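Local coordinates for protein cytokinin riboside 5'-monophosphate phosphoribohydrolase (Streptomyces coelicolor, PDB 5ZI9) that belongs to the possible lysine decarboxylase family of the SLOG clan and folds around a parallel, Rossmann-like beta-sheet flanked by helices, at residues B[107-110]-B[115-118]; B[74-79]-B[161-166]. All coordinates share one frame; numbering follows the deposited sequence.

Interaction 1: residues B[107-110]-B[115-118]; sequences VITG and AMEA
Met116, in the first turn of helix 115-125, lies across Thr109 and Gly110 at the end of strand 106-109, and the partner shifts from threonine to glycine along its side chain. CB faces the threonine, 4.0 Å from Thr109 OG1. One bond further, Met116 CG sits 3.8 Å from Gly110 N, and Thr109 CB is 4.1 Å from the same methylene. The sulfur has passed the threonine altogether: Met116 SD rests on the glycine, 3.6 Å from Gly110 CA, where the main chain offers it a bare CH2 surface. Up to the sulfur the chain runs nearly straight, then a bend at chi3 (-70°) turns CE aside from the strand.

The strand-turn-helix element concerned opens the beta-alpha-beta unit made of strand 106-109, helix 115-125 and strand 130-135, and the spacing of Gly110, Gly112 and Ala115 is consistent with a GxGxxA, Rossmann-type turn. Within it the threonine has two roles. Its methyl, Thr109 CG2, packs 3.8 Å from Met116 O, whereas its hydroxyl, placed between the backbone N and the carbonyl carbon (chi1 78°), hydrogen-bonds to Asn120 OD1 further along the helix and to Gly111 N in the turn. The Met116 side chain also comes within about 4 Å of a bound 1,2-ethanediol (nearest atoms) and touches Ala81.

Interaction 2: residues B[74-79]-B[161-166]; sequences AISVFG and MMFVKY. With EDO (1,2-ethanediol), chain J.
The ring of Phe78 drives its edge into one face of the Phe163 ring, a T-shaped pair with centroids 4.9 Å apart and planes at 68°. The atom that leads is Phe78 CE1, poised 3.7 Å above the Phe163 ring plane and over its centre, so the approach is central and not at the rim. The rim of Phe78 has a second neighbour in its plane, O2 of a bound 1,2-ethanediol, and the ring also meets that of Phe170 on the adjoining strand. At the edge of Phe163, near its plane, lies Ser76 OG, 3.8 Å from Phe163 CD1.

That hydroxyl ties strand to helix. Ser76 OG donates to Phe163 O over 3.0 Å, lying in the carbonyl plane and on a lone pair, with a C=O...O angle of 126°. A chi1 of -76° sets OG beside the serine's own backbone N, from where it reaches a carbonyl in the last turn of helix 156-165. One buried hydroxyl is thereby satisfied, and the same phenylalanine is engaged twice, by its carbonyl and by its ring. At the start of the strand the methyl Ala74 CB lies 3.3 Å from Tyr166 O.

Beyond the aromatic pair, Gly79 holds the diol by its backbone: Gly79 O accepts from O2 at 3.1 Å, while the bond from Gly79 N is weak. On the far side of the helix, Lys165 forms a salt bridge with Asp50 of the second subunit. Alternate residues of a central strand, Ala74, Ser76 and Phe78, thus receive the end of a helix laid over the sheet, as expected of a parallel alpha/beta fold of Rossmann type, in which helix 156-165 leads into strand 167-172, the next neighbour of 74-78.

How the interactions relate
Both contacts dock a helix on the same parallel sheet, from opposite faces. Strands 106-109 and 74-78 are neighbours, joined by probable backbone hydrogen bonds from Ile108 N to Ile75 O (3.0 Å) and from Val77 N to Ile108 O (2.8 Å). Ile108 links the two further: its side chain points to the face covered in interaction 2 and packs on Ala74 and Ser76. Interaction 1 is local, spanning one glycine-rich turn, partly buried, and made by van der Waals contact alone. Interaction 2 joins segments far apart in sequence, lies deeper in the core, and adds an aromatic pair and a side-chain hydrogen bond.

Interaction 1: residues B[107-110]-B[115-118]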
# COMPACT_ATOMS: atom_id res chain seq x y z
N VAL B 107 17.11 -18.15 -19.82
CA VAL B 107 17.65 -18.96 -18.75
C VAL B 107 17.73 -18.17 -17.45
O VAL B 107 18.38 -17.14 -17.41
CB VAL B 107 19.00 -19.53 -19.12
CG1 VAL B 107 19.58 -20.37 -17.97
CG2 VAL B 107 18.84 -20.37 -20.38
N ILE B 108 17.08 -18.69 -16.41
CA ILE B 108 17.08 -18.06 -15.08
C ILE B 108 17.92 -18.87 -14.12
O ILE B 108 17.74 -20.06 -14.03
CB ILE B 108 15.65 -17.91 -14.51
CG1 ILE B 108 14.79 -17.00 -15.39
CG2 ILE B 108 15.72 -17.28 -13.12
CD1 ILE B 108 13.32 -17.10 -15.08
N THR B 109 18.84 -18.23 -13.42
CA THR B 109 19.57 -18.93 -12.35
C THR B 109 19.69 -18.14 -11.05
O THR B 109 19.25 -17.01 -10.93
CB THR B 109 20.99 -19.33 -12.77
OG1 THR B 109 21.83 -18.18 -12.70
CG2 THR B 109 21.00 -19.94 -14.15
N GLY B 110 20.33 -18.75 -10.07
CA GLY B 110 20.67 -18.01 -8.86
C GLY B 110 21.69 -16.90 -9.01
O GLY B 110 21.90 -16.17 -8.05
N ALA B 115 27.75 -24.34 -11.34
CA ALA B 115 26.71 -24.72 -12.28
C ALA B 115 25.77 -23.57 -12.67
O ALA B 115 25.25 -23.53 -13.78
CB ALA B 115 25.93 -25.87 -11.69
N MET B 116 25.52 -22.63 -11.77
CA MET B 116 24.70 -21.45 -12.12
C MET B 116 25.38 -20.65 -13.22
O MET B 116 24.76 -20.30 -14.22
CB MET B 116 24.46 -20.54 -10.90
CG MET B 116 23.37 -21.05 -9.96
SD MET B 116 23.37 -20.28 -8.34
CE MET B 116 24.88 -20.97 -7.67
N GLU B 117 26.65 -20.37 -12.99
CA GLU B 117 27.49 -19.64 -13.93
C GLU B 117 27.58 -20.37 -15.26
O GLU B 117 27.40 -19.76 -16.33
CB GLU B 117 28.86 -19.44 -13.30
CG GLU B 117 29.85 -18.66 -14.15
CD GLU B 117 31.21 -18.71 -13.50
OE1 GLU B 117 31.80 -19.81 -13.43
OE2 GLU B 117 31.65 -17.64 -13.02
N ALA B 118 27.79 -21.69 -15.18
CA ALA B 118 27.76 -22.57 -16.37
C ALA B 118 26.54 -22.33 -17.22
O ALA B 118 26.64 -22.03 -18.42
CB ALA B 118 27.84 -24.02 -15.97

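Interaction 2: residues B[74-79]-B[161-166]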
# COMPACT_ATOMS: atom_id res chain seq x y z
N ALA B 74 10.75 -18.79 -19.90
CA ALA B 74 12.05 -19.17 -19.34
C ALA B 74 12.04 -20.50 -18.67
O ALA B 74 10.98 -21.03 -18.38
CB ALA B 74 12.51 -18.13 -18.34
N ILE B 75 13.23 -21.02 -18.43
CA ILE B 75 13.46 -22.20 -17.61
C ILE B 75 14.42 -21.82 -16.49
O ILE B 75 15.38 -21.12 -16.73
CB ILE B 75 14.05 -23.35 -18.45
CG1 ILE B 75 13.02 -23.86 -19.46
CG2 ILE B 75 14.60 -24.48 -17.58
CD1 ILE B 75 11.77 -24.46 -18.88
N SER B 76 14.16 -22.28 -15.28
CA SER B 76 15.02 -21.95 -14.15
C SER B 76 15.96 -23.10 -13.90
O SER B 76 15.50 -24.23 -13.73
CB SER B 76 14.21 -21.64 -12.89
OG SER B 76 13.63 -20.35 -12.96
N VAL B 77 17.26 -22.81 -13.86
CA VAL B 77 18.31 -23.82 -13.73
C VAL B 77 19.03 -23.71 -12.40
O VAL B 77 19.36 -22.62 -11.97
CB VAL B 77 19.31 -23.74 -14.90
CG1 VAL B 77 20.40 -24.82 -14.77
CG2 VAL B 77 18.54 -23.89 -16.20
N PHE B 78 19.24 -24.84 -11.76
CA PHE B 78 19.82 -24.92 -10.42
C PHE B 78 20.91 -25.94 -10.44
O PHE B 78 20.95 -26.84 -11.28
CB PHE B 78 18.78 -25.37 -9.38
CG PHE B 78 17.58 -24.49 -9.32
CD1 PHE B 78 17.60 -23.33 -8.54
CD2 PHE B 78 16.46 -24.77 -10.10
CE1 PHE B 78 16.50 -22.50 -8.54
CE2 PHE B 78 15.37 -23.95 -10.07
CZ PHE B 78 15.40 -22.81 -9.31
N GLY B 79 21.77 -25.82 -9.47
CA GLY B 79 22.89 -26.70 -9.35
C GLY B 79 23.89 -26.06 -8.43
O GLY B 79 23.80 -24.86 -8.14
N MET B 161 9.65 -17.16 -5.16
CA MET B 161 8.48 -17.05 -5.98
C MET B 161 8.83 -16.59 -7.39
O MET B 161 8.12 -16.93 -8.31
CB MET B 161 7.45 -16.17 -5.30
CG MET B 161 7.26 -14.79 -5.85
SD MET B 161 5.75 -14.81 -6.80
CE MET B 161 5.03 -13.28 -6.31
N MET B 162 9.92 -15.85 -7.58
CA MET B 162 10.32 -15.41 -8.93
C MET B 162 10.80 -16.58 -9.85
O MET B 162 10.60 -16.58 -11.09
CB MET B 162 11.42 -14.36 -8.82
CG MET B 162 11.11 -13.18 -7.91
SD MET B 162 10.04 -11.97 -8.66
CE MET B 162 9.43 -11.10 -7.22
N PHE B 163 11.43 -17.57 -9.22
CA PHE B 163 11.93 -18.76 -9.89
C PHE B 163 10.80 -19.53 -10.51
O PHE B 163 10.99 -20.12 -11.54
CB PHE B 163 12.68 -19.71 -8.93
CG PHE B 163 14.10 -19.30 -8.63
CD1 PHE B 163 15.00 -19.04 -9.65
CD2 PHE B 163 14.57 -19.23 -7.32
CE1 PHE B 163 16.31 -18.70 -9.39
CE2 PHE B 163 15.88 -18.88 -7.05
CZ PHE B 163 16.75 -18.62 -8.09
N VAL B 164 9.63 -19.55 -9.88
CA VAL B 164 8.46 -20.28 -10.43
C VAL B 164 7.60 -19.46 -11.36
O VAL B 164 7.20 -19.92 -12.40
CB VAL B 164 7.59 -20.82 -9.30
CG1 VAL B 164 6.38 -21.55 -9.86
CG2 VAL B 164 8.45 -21.77 -8.45
N LYS B 165 7.33 -18.23 -10.98
CA LYS B 165 6.44 -17.34 -11.70
C LYS B 165 6.90 -17.06 -13.12
O LYS B 165 6.07 -16.90 -14.01
CB LYS B 165 6.32 -16.00 -10.92
CG LYS B 165 5.33 -14.99 -11.52
CD LYS B 165 5.29 -13.68 -10.73
CE LYS B 165 5.08 -12.47 -11.62
NZ LYS B 165 3.66 -12.05 -11.60
N TYR B 166 8.21 -16.93 -13.32
CA TYR B 166 8.75 -16.53 -14.63
C TYR B 166 9.27 -17.72 -15.42
O TYR B 166 9.76 -17.53 -16.54
CB TYR B 166 9.84 -15.45 -14.50
CG TYR B 166 9.26 -14.18 -14.00
CD1 TYR B 166 8.64 -13.30 -14.86
CD2 TYR B 166 9.24 -13.88 -12.62
CE1 TYR B 166 8.06 -12.14 -14.40
CE2 TYR B 166 8.62 -12.73 -12.14
CZ TYR B 166 8.05 -11.87 -13.04
OH TYR B 166 7.45 -10.75 -12.58
C1 EDO J . 20.51 -22.40 -5.06
O1 EDO J . 20.10 -21.26 -5.87
C2 EDO J . 21.58 -23.22 -5.82
O2 EDO J . 21.23 -23.42 -7.20